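PDB 4JZA: uncharacterized protein from Legionella longbeachae NSW150, which probably hydrolyses the 3-phosphate of phosphatidylinositol 3-phosphate, as a Legionella phosphoinositide phosphatase thought to act on lipid metabolism in the host. Local coordinates for residues Y171-E177 and R393-S397; P346-Y351 and N398-E404; H377-R381 and L444-A448. All blocks are in the same frame, centred on the assembly; numbering follows the deposited sequence.

Contact 1: Y171-E177 and R393-S397; sequences YDQLLDE and RHSDS
Arg393 reaches off its helix and ends between Glu177 and Tyr171, and the hydrogen bonds between the two segments all run through its guanidinium group. The grip on Glu177 is end-on, one nitrogen to each oxygen: NH1 of Arg393 donates to OE2 of Glu177 at 2.8 Å, and NH2 of Arg393 to OE1 of Glu177 at 2.9 Å. Both oxygens are met on their syn sides, but the carboxylate and guanidinium planes are turned 44° apart, giving a twisted salt bridge. OE1 of Glu177 has a second donor in the indole NH of Trp309, which should help keep the carboxylate ionised.

NH2 of Arg393 spends its other hydrogen on OH of Tyr171 (3.0 Å), which lies at the guanidinium edge, slightly tilted from its plane. NE of Arg393 gives its hydrogen chiefly to OG of Ser397, one helical turn further on, at 2.9 Å, and has a weaker approach to the same tyrosine oxygen. The phenol in turn probably donates to the carbonyl of Pro346, which would make it donor and acceptor at once. Gln173, its chain extended, comes in at a slant and lays its amide flat over one face of the guanidinium, the planes 9° apart and NE2 of Gln173 3.7 Å above the centre. With CG anti to the backbone N (chi1 162°) and a bend at chi2, Arg393 brings its tip across the 12.9 Å between the axes of the 172-177 and 393-397 segments.

Tyr171 is the N-cap residue of helix 172-183, and Glu177 sits further along that helix. The result is a bidentate arginine-carboxylate bridge, extended by a tyrosine and a stacked amide, joining two helices of an alpha/beta phosphatase fold.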
loop_
_atom_site.group_PDB
_atom_site.type_symbol
_atom_site.label_atom_id
_atom_site.label_comp_id
_atom_site.label_asym_id
_atom_site.label_seq_id
_atom_site.Cartn_x
_atom_site.Cartn_y
_atom_site.Cartn_z
ATOM N N TYR A 171 -13.272 -15.592 -3.999
ATOM C CA TYR A 171 -13.703 -16.792 -4.677
ATOM C C TYR A 171 -13.623 -17.936 -3.653
ATOM O O TYR A 171 -12.919 -17.827 -2.633
ATOM C CB TYR A 171 -12.822 -17.052 -5.901
ATOM C CG TYR A 171 -11.347 -17.020 -5.645
ATOM C CD1 TYR A 171 -10.677 -15.820 -5.591
ATOM C CD2 TYR A 171 -10.596 -18.196 -5.442
ATOM C CE1 TYR A 171 -9.318 -15.766 -5.352
ATOM C CE2 TYR A 171 -9.211 -18.129 -5.193
ATOM C CZ TYR A 171 -8.598 -16.902 -5.157
ATOM O OH TYR A 171 -7.262 -16.743 -4.918
ATOM N N ASP A 172 -14.360 -19.012 -3.903
ATOM C CA ASP A 172 -14.580 -20.066 -2.888
ATOM C C ASP A 172 -13.292 -20.645 -2.271
ATOM O O ASP A 172 -13.191 -20.793 -1.037
ATOM C CB ASP A 172 -15.397 -21.211 -3.489
ATOM C CG ASP A 172 -16.859 -20.839 -3.725
ATOM O OD1 ASP A 172 -17.313 -19.747 -3.300
ATOM O OD2 ASP A 172 -17.553 -21.667 -4.363
ATOM N N GLN A 173 -12.312 -20.964 -3.117
ATOM C CA GLN A 173 -11.054 -21.475 -2.619
ATOM C C GLN A 173 -10.489 -20.565 -1.528
ATOM O O GLN A 173 -10.136 -21.011 -0.445
ATOM C CB GLN A 173 -10.041 -21.714 -3.741
ATOM C CG GLN A 173 -8.802 -22.324 -3.138
ATOM C CD GLN A 173 -7.720 -22.799 -4.099
ATOM O OE1 GLN A 173 -6.970 -23.602 -3.761
ATOM N NE2 GLN A 173 -7.573 -22.259 -5.189
ATOM N N LEU A 174 -10.433 -19.276 -1.801
ATOM C CA LEU A 174 -9.843 -18.352 -0.864
ATOM C C LEU A 174 -10.665 -18.304 0.394
ATOM O O LEU A 174 -10.122 -18.207 1.492
ATOM C CB LEU A 174 -9.735 -16.938 -1.446
ATOM C CG LEU A 174 -9.043 -15.943 -0.480
ATOM C CD1 LEU A 174 -7.542 -16.007 -0.662
ATOM C CD2 LEU A 174 -9.518 -14.525 -0.685
ATOM N N LEU A 175 -11.977 -18.336 0.257
ATOM C CA LEU A 175 -12.824 -18.292 1.463
ATOM C C LEU A 175 -12.519 -19.468 2.358
ATOM O O LEU A 175 -12.506 -19.310 3.589
ATOM C CB LEU A 175 -14.322 -18.271 1.119
ATOM C CG LEU A 175 -14.771 -17.070 0.302
ATOM C CD1 LEU A 175 -16.264 -17.069 0.112
ATOM C CD2 LEU A 175 -14.360 -15.805 1.022
ATOM N N ASP A 176 -12.261 -20.631 1.742
ATOM C CA ASP A 176 -11.950 -21.842 2.487
ATOM C C ASP A 176 -10.629 -21.723 3.195
ATOM O O ASP A 176 -10.511 -22.055 4.384
ATOM C CB ASP A 176 -11.911 -23.063 1.566
ATOM C CG ASP A 176 -13.286 -23.436 1.028
ATOM O OD1 ASP A 176 -14.338 -23.125 1.674
ATOM O OD2 ASP A 176 -13.295 -24.023 -0.072
ATOM N N GLU A 177 -9.636 -21.214 2.471
ATOM C CA GLU A 177 -8.355 -20.904 3.088
ATOM C C GLU A 177 -8.466 -19.892 4.245
ATOM O O GLU A 177 -7.799 -20.047 5.255
ATOM C CB GLU A 177 -7.384 -20.419 2.041
ATOM C CG GLU A 177 -6.989 -21.477 1.014
ATOM C CD GLU A 177 -6.384 -20.858 -0.229
ATOM O OE1 GLU A 177 -6.486 -19.623 -0.437
ATOM O OE2 GLU A 177 -5.800 -21.602 -1.019
ATOM N N ARG A 393 -0.316 -18.396 -8.347
ATOM C CA ARG A 393 -1.613 -18.534 -7.712
ATOM C C ARG A 393 -2.290 -17.169 -7.811
ATOM O O ARG A 393 -3.471 -17.116 -8.091
ATOM C CB ARG A 393 -1.481 -19.002 -6.260
ATOM C CG ARG A 393 -2.692 -18.792 -5.376
ATOM C CD ARG A 393 -3.851 -19.622 -5.818
ATOM N NE ARG A 393 -5.040 -19.204 -5.085
ATOM C CZ ARG A 393 -5.326 -19.568 -3.849
ATOM N NH1 ARG A 393 -4.520 -20.391 -3.192
ATOM N NH2 ARG A 393 -6.445 -19.146 -3.281
ATOM N N HIS A 394 -1.536 -16.079 -7.596
ATOM C CA HIS A 394 -2.033 -14.711 -7.811
ATOM C C HIS A 394 -2.520 -14.435 -9.250
ATOM O O HIS A 394 -3.664 -13.993 -9.459
ATOM C CB HIS A 394 -0.966 -13.685 -7.412
ATOM C CG HIS A 394 -0.810 -13.527 -5.942
ATOM N ND1 HIS A 394 -1.262 -12.416 -5.270
ATOM C CD2 HIS A 394 -0.283 -14.345 -5.003
ATOM C CE1 HIS A 394 -0.995 -12.547 -3.981
ATOM N NE2 HIS A 394 -0.409 -13.712 -3.789
ATOM N N SER A 395 -1.662 -14.671 -10.237
ATOM C CA SER A 395 -2.058 -14.383 -11.596
ATOM C C SER A 395 -3.197 -15.283 -12.052
ATOM O O SER A 395 -4.183 -14.814 -12.622
ATOM C CB SER A 395 -0.859 -14.421 -12.537
ATOM O OG SER A 395 -0.309 -15.714 -12.623
ATOM N N ASP A 396 -3.127 -16.568 -11.747
ATOM C CA ASP A 396 -4.208 -17.487 -12.172
ATOM C C ASP A 396 -5.524 -17.096 -11.527
ATOM O O ASP A 396 -6.550 -16.930 -12.195
ATOM C CB ASP A 396 -3.949 -18.964 -11.765
ATOM C CG ASP A 396 -2.793 -19.654 -12.527
ATOM O OD1 ASP A 396 -2.482 -19.321 -13.698
ATOM O OD2 ASP A 396 -2.211 -20.576 -11.908
ATOM N N SER A 397 -5.495 -17.016 -10.206
ATOM C CA SER A 397 -6.689 -16.783 -9.446
ATOM C C SER A 397 -7.287 -15.469 -9.843
ATOM O O SER A 397 -8.509 -15.365 -9.936
ATOM C CB SER A 397 -6.437 -16.837 -7.924
ATOM O OG SER A 397 -6.396 -18.182 -7.396
#

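Contact 2: P346-Y351 and N398-E404; sequences PLPANY and NLAKVME
Pro348 and Tyr351, on the loop that leads into strand 352-359 of the large mixed sheet, lie against the C-terminal part of helix 388-402 and Glu404. The pyrrolidine ring of Pro348 meets the chain of Lys401 at about a right angle, with CG of Pro348 3.7 Å from CG of Lys401. Next to it, OD1 of Asn398 approaches the Leu347-Pro348 peptide. Since the proline nitrogen carries no hydrogen, this is contact without a bond; the amide is held from its other end, where ND2 donates to the carbonyl of Ile378.

Further along the loop, Tyr351 stretches toward the helix with CG anti to its own nitrogen (chi1 -180°). The CE1 atom of its ring touches CG2 of Val402 at 3.7 Å. The hydroxyl goes on to donate to OE2 of Glu404 at 2.9 Å; that oxygen lies near the ring plane and is met on its anti side. A water gives one hydrogen to OH of Tyr351 (3.1 Å) and one to O of Val402 (2.8 Å), bridging the phenol to the Val402 carbonyl, which also accepts from His545.

The other oxygen of Glu404 forms a salt bridge with Lys401, OE1 to NZ at 2.7 Å, and NZ also donates to the carbonyl of Tyr170. Phenol and ammonium thus pull on separate oxygens of one carboxylate, which should steady its negative charge and fix its rotation, while the phenol, donating to Glu404 and accepting from water, is satisfied in both roles.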
loop_
_atom_site.group_PDB
_atom_site.type_symbol
_atom_site.label_atom_id
_atom_site.label_comp_id
_atom_site.label_asym_id
_atom_site.label_seq_id
_atom_site.Cartn_x
_atom_site.Cartn_y
_atom_site.Cartn_z
ATOM N N PRO A 346 -4.128 -13.114 -2.849
ATOM C CA PRO A 346 -4.370 -13.569 -4.208
ATOM C C PRO A 346 -5.807 -13.392 -4.666
ATOM O O PRO A 346 -6.462 -14.335 -5.029
ATOM C CB PRO A 346 -3.977 -15.046 -4.139
ATOM C CG PRO A 346 -4.294 -15.446 -2.752
ATOM C CD PRO A 346 -4.100 -14.233 -1.889
ATOM N N LEU A 347 -6.264 -12.168 -4.647
ATOM C CA LEU A 347 -7.538 -11.803 -5.238
ATOM C C LEU A 347 -7.458 -10.377 -5.718
ATOM O O LEU A 347 -6.669 -9.608 -5.244
ATOM C CB LEU A 347 -8.673 -11.958 -4.237
ATOM C CG LEU A 347 -8.796 -10.983 -3.069
ATOM C CD1 LEU A 347 -10.106 -11.249 -2.348
ATOM C CD2 LEU A 347 -7.624 -11.157 -2.132
ATOM N N PRO A 348 -8.252 -10.020 -6.685
ATOM C CA PRO A 348 -8.053 -8.750 -7.422
ATOM C C PRO A 348 -8.349 -7.481 -6.680
ATOM O O PRO A 348 -9.315 -7.390 -5.885
ATOM C CB PRO A 348 -9.078 -8.821 -8.551
ATOM C CG PRO A 348 -9.558 -10.220 -8.575
ATOM C CD PRO A 348 -9.366 -10.807 -7.232
ATOM N N ALA A 349 -7.556 -6.480 -7.016
ATOM C CA ALA A 349 -7.624 -5.225 -6.321
ATOM C C ALA A 349 -8.276 -4.249 -7.198
ATOM O O ALA A 349 -8.192 -4.353 -8.427
ATOM C CB ALA A 349 -6.247 -4.725 -5.952
ATOM N N ASN A 350 -8.920 -3.284 -6.553
ATOM C CA ASN A 350 -9.564 -2.187 -7.236
ATOM C C ASN A 350 -10.466 -2.718 -8.325
ATOM O O ASN A 350 -10.490 -2.162 -9.421
ATOM C CB ASN A 350 -8.505 -1.221 -7.798
ATOM C CG ASN A 350 -9.076 0.143 -8.172
ATOM O OD1 ASN A 350 -10.204 0.534 -7.790
ATOM N ND2 ASN A 350 -8.297 0.888 -8.926
ATOM N N TYR A 351 -11.218 -3.783 -8.005
ATOM C CA TYR A 351 -12.013 -4.514 -8.971
ATOM C C TYR A 351 -13.405 -3.938 -9.061
ATOM O O TYR A 351 -14.095 -3.828 -8.065
ATOM C CB TYR A 351 -12.074 -5.976 -8.581
ATOM C CG TYR A 351 -12.882 -6.908 -9.504
ATOM C CD1 TYR A 351 -12.676 -6.925 -10.898
ATOM C CD2 TYR A 351 -13.799 -7.824 -8.970
ATOM C CE1 TYR A 351 -13.357 -7.808 -11.724
ATOM C CE2 TYR A 351 -14.483 -8.712 -9.792
ATOM C CZ TYR A 351 -14.272 -8.708 -11.168
ATOM O OH TYR A 351 -15.010 -9.581 -11.976
ATOM N N ASN A 398 -6.443 -14.476 -10.105
ATOM C CA ASN A 398 -6.925 -13.127 -10.503
ATOM C C ASN A 398 -7.454 -13.099 -11.941
ATOM O O ASN A 398 -8.508 -12.521 -12.239
ATOM C CB ASN A 398 -5.831 -12.049 -10.321
ATOM C CG ASN A 398 -5.626 -11.658 -8.872
ATOM O OD1 ASN A 398 -6.492 -11.875 -8.021
ATOM N ND2 ASN A 398 -4.469 -11.102 -8.578
ATOM N N LEU A 399 -6.742 -13.756 -12.837
ATOM C CA LEU A 399 -7.259 -13.888 -14.187
ATOM C C LEU A 399 -8.655 -14.552 -14.193
ATOM O O LEU A 399 -9.547 -14.051 -14.843
ATOM C CB LEU A 399 -6.288 -14.675 -15.047
ATOM C CG LEU A 399 -6.730 -14.946 -16.469
ATOM C CD1 LEU A 399 -7.043 -13.614 -17.186
ATOM C CD2 LEU A 399 -5.607 -15.737 -17.163
ATOM N N ALA A 400 -8.836 -15.660 -13.466
ATOM C CA ALA A 400 -10.146 -16.331 -13.381
ATOM C C ALA A 400 -11.195 -15.400 -12.819
ATOM O O ALA A 400 -12.332 -15.412 -13.256
ATOM C CB ALA A 400 -10.074 -17.595 -12.522
ATOM N N LYS A 401 -10.848 -14.587 -11.835
ATOM C CA LYS A 401 -11.894 -13.830 -11.184
ATOM C C LYS A 401 -12.375 -12.701 -12.113
ATOM O O LYS A 401 -13.540 -12.318 -12.149
ATOM C CB LYS A 401 -11.366 -13.290 -9.899
ATOM C CG LYS A 401 -12.415 -12.566 -9.124
ATOM C CD LYS A 401 -13.610 -13.438 -8.846
ATOM C CE LYS A 401 -14.488 -12.732 -7.835
ATOM N NZ LYS A 401 -15.722 -13.522 -7.517
ATOM N N VAL A 402 -11.447 -12.235 -12.908
ATOM C CA VAL A 402 -11.615 -11.065 -13.743
ATOM C C VAL A 402 -12.341 -11.454 -15.071
ATOM O O VAL A 402 -12.967 -10.620 -15.762
ATOM C CB VAL A 402 -10.187 -10.386 -13.845
ATOM C CG1 VAL A 402 -9.736 -10.058 -15.238
ATOM C CG2 VAL A 402 -10.079 -9.203 -12.890
HETATM N N MSE A 403 -12.305 -12.741 -15.393
HETATM C CA MSE A 403 -13.065 -13.279 -16.505
HETATM C C MSE A 403 -14.409 -13.803 -16.045
HETATM O O MSE A 403 -15.174 -14.347 -16.849
HETATM C CB MSE A 403 -12.246 -14.395 -17.123
HETATM C CG MSE A 403 -10.933 -13.875 -17.683
HETATM SE SE MSE A 403 -11.282 -12.837 -19.314
HETATM C CE MSE A 403 -10.078 -11.317 -19.084
ATOM N N GLU A 404 -14.761 -13.626 -14.778
ATOM C CA GLU A 404 -15.959 -14.291 -14.276
ATOM C C GLU A 404 -17.221 -13.916 -15.073
ATOM O O GLU A 404 -18.076 -14.736 -15.190
ATOM C CB GLU A 404 -16.150 -14.121 -12.745
ATOM C CG GLU A 404 -16.687 -12.758 -12.269
ATOM C CD GLU A 404 -16.632 -12.560 -10.740
ATOM O OE1 GLU A 404 -16.888 -13.541 -10.003
ATOM O OE2 GLU A 404 -16.368 -11.420 -10.257
HETATM O O HOH W 1 -15.600 -10.341 -14.949
#

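Contact 3: H377-R381 and L444-A448; sequences HIATR and LYKLA
Leu444 lies against His377 and can be followed outward atom by atom. Its CB stands over one face of the imidazole, 4.0 Å from the centroid of the His377 ring and 25° off the normal: a CH-pi contact displaced toward the CE1 and ND1 rim. From there CG, anti to the carbonyl carbon (chi1 -57°), carries the branch away from the ring and along the loop. CD2 does the touching at the tip. It ends beside the loop backbone, 3.7 Å from N of Arg381 and 3.8 Å from O of Ala379. The methyl of Ala379 also borders it.

His377 is set for this by its own torsions, with CG anti to the backbone N and the ring turned to rest on the helix. Its ND1 receives a weak bond from N of Ala379, at 3.4 Å but nearly straight (164°), which ties the ring back to its own loop. CE1 of His377 points into the helix, close to O of Leu444 and the methyl of Ala448.

The loop 377-381 leaves strand 365-374 of the central sheet, and helix 441-454 comes after strand 412-416; strand 545-549 runs between those two strands, parallel to both. His377 is backbone-bonded to Val551, within a CVSGKDR sequence that fits the CX5R signature of cysteine-dependent phosphatases, consistent with this loop adjoining the catalytic P-loop.

Past the histidine the contact is between aliphatic groups. CB of Ala379 meets CB of Leu447 at 3.5 Å, and Ile378 brings CD1 to 3.7 Å from CB of Ala448. Beyond Ile378, Tyr547 of the sheet touches the same side chain, and Leu384 and Gln391 border Leu447.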
loop_
_atom_site.group_PDB
_atom_site.type_symbol
_atom_site.label_atom_id
_atom_site.label_comp_id
_atom_site.label_asym_id
_atom_site.label_seq_id
_atom_site.Cartn_x
_atom_site.Cartn_y
_atom_site.Cartn_z
ATOM N N HIS A 377 -3.509 -4.759 -12.147
ATOM C CA HIS A 377 -2.934 -5.751 -13.026
ATOM C C HIS A 377 -3.100 -7.118 -12.389
ATOM O O HIS A 377 -2.988 -7.223 -11.231
ATOM C CB HIS A 377 -1.441 -5.462 -13.271
ATOM C CG HIS A 377 -0.922 -6.095 -14.525
ATOM N ND1 HIS A 377 -0.386 -7.357 -14.547
ATOM C CD2 HIS A 377 -0.929 -5.669 -15.806
ATOM C CE1 HIS A 377 -0.048 -7.666 -15.781
ATOM N NE2 HIS A 377 -0.355 -6.651 -16.564
ATOM N N ILE A 378 -3.386 -8.156 -13.152
ATOM C CA ILE A 378 -3.633 -9.509 -12.575
ATOM C C ILE A 378 -2.413 -10.098 -11.857
ATOM O O ILE A 378 -2.550 -10.930 -10.972
ATOM C CB ILE A 378 -4.097 -10.526 -13.654
ATOM C CG1 ILE A 378 -3.166 -10.522 -14.876
ATOM C CG2 ILE A 378 -5.511 -10.222 -14.133
ATOM C CD1 ILE A 378 -3.262 -11.794 -15.678
ATOM N N ALA A 379 -1.223 -9.646 -12.231
ATOM C CA ALA A 379 0.002 -10.134 -11.613
ATOM C C ALA A 379 0.401 -9.175 -10.521
ATOM O O ALA A 379 0.069 -7.980 -10.574
ATOM C CB ALA A 379 1.103 -10.234 -12.637
ATOM N N THR A 380 1.118 -9.669 -9.522
ATOM C CA THR A 380 1.419 -8.806 -8.371
ATOM C C THR A 380 2.862 -8.307 -8.349
ATOM O O THR A 380 3.786 -9.081 -8.275
ATOM C CB THR A 380 1.014 -9.464 -7.046
ATOM O OG1 THR A 380 1.554 -8.703 -5.976
ATOM C CG2 THR A 380 1.506 -10.905 -6.974
ATOM N N ARG A 381 3.037 -6.994 -8.440
ATOM C CA ARG A 381 4.344 -6.369 -8.224
ATOM C C ARG A 381 4.930 -6.628 -6.818
ATOM O O ARG A 381 6.130 -6.503 -6.615
ATOM C CB ARG A 381 4.251 -4.843 -8.448
ATOM C CG ARG A 381 3.437 -4.123 -7.381
ATOM C CD ARG A 381 3.492 -2.610 -7.526
ATOM N NE ARG A 381 4.875 -2.128 -7.529
ATOM C CZ ARG A 381 5.314 -1.018 -8.146
ATOM N NH1 ARG A 381 4.502 -0.204 -8.856
ATOM N NH2 ARG A 381 6.620 -0.734 -8.083
ATOM N N LEU A 444 5.484 -7.951 -14.836
ATOM C CA LEU A 444 4.017 -8.091 -14.905
ATOM C C LEU A 444 3.536 -8.532 -16.291
ATOM O O LEU A 444 2.702 -9.401 -16.404
ATOM C CB LEU A 444 3.327 -6.775 -14.529
ATOM C CG LEU A 444 3.670 -6.194 -13.172
ATOM C CD1 LEU A 444 2.844 -4.962 -12.841
ATOM C CD2 LEU A 444 3.504 -7.236 -12.112
ATOM N N TYR A 445 4.064 -7.921 -17.345
ATOM C CA TYR A 445 3.737 -8.334 -18.693
ATOM C C TYR A 445 3.916 -9.834 -18.824
ATOM O O TYR A 445 2.960 -10.517 -19.172
ATOM C CB TYR A 445 4.627 -7.637 -19.681
ATOM C CG TYR A 445 4.336 -7.902 -21.143
ATOM C CD1 TYR A 445 3.946 -9.116 -21.589
ATOM C CD2 TYR A 445 4.513 -6.920 -22.067
ATOM C CE1 TYR A 445 3.709 -9.324 -22.913
ATOM C CE2 TYR A 445 4.280 -7.132 -23.389
ATOM C CZ TYR A 445 3.872 -8.354 -23.788
ATOM O OH TYR A 445 3.627 -8.638 -25.089
ATOM N N LYS A 446 5.109 -10.365 -18.534
ATOM C CA LYS A 446 5.341 -11.805 -18.763
ATOM C C LYS A 446 4.438 -12.660 -17.886
ATOM O O LYS A 446 3.942 -13.692 -18.340
ATOM C CB LYS A 446 6.767 -12.231 -18.531
ATOM C CG LYS A 446 7.808 -11.514 -19.354
ATOM C CD LYS A 446 9.173 -11.716 -18.696
ATOM C CE LYS A 446 10.273 -11.035 -19.494
ATOM N NZ LYS A 446 11.502 -10.834 -18.678
ATOM N N LEU A 447 4.213 -12.235 -16.646
ATOM C CA LEU A 447 3.374 -12.997 -15.729
ATOM C C LEU A 447 1.964 -13.130 -16.247
ATOM O O LEU A 447 1.352 -14.187 -16.076
ATOM C CB LEU A 447 3.356 -12.382 -14.337
ATOM C CG LEU A 447 4.675 -12.683 -13.635
ATOM C CD1 LEU A 447 4.916 -11.689 -12.507
ATOM C CD2 LEU A 447 4.773 -14.130 -13.135
ATOM N N ALA A 448 1.471 -12.100 -16.930
ATOM C CA ALA A 448 0.109 -12.143 -17.488
ATOM C C ALA A 448 -0.027 -13.011 -18.753
ATOM O O ALA A 448 -1.055 -13.678 -18.949
ATOM C CB ALA A 448 -0.403 -10.732 -17.739
#

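Helix 388-402 joins contacts 1 and 2: its middle faces helix 172-183, its C-terminal part the loop before strand 352-359. Contact 3 holds the loop after strand 365-374 on helix 441-454. Contact 1 is only partly buried and almost wholly polar; contact 2, mostly buried, mixes proline and valine packing with a bridging water and a lysine-glutamate pair. The three meet directly: Leu174 packs on Leu347 between contacts 1 and 2, Leu399 lies by Ile378 between contacts 2 and 3, and His394 packs on Thr380 between contacts 1 and 3. The partly exposed contact carries the ionic bridge between segments, while buried contact 3 is held by aliphatic groups and a CH-pi contact.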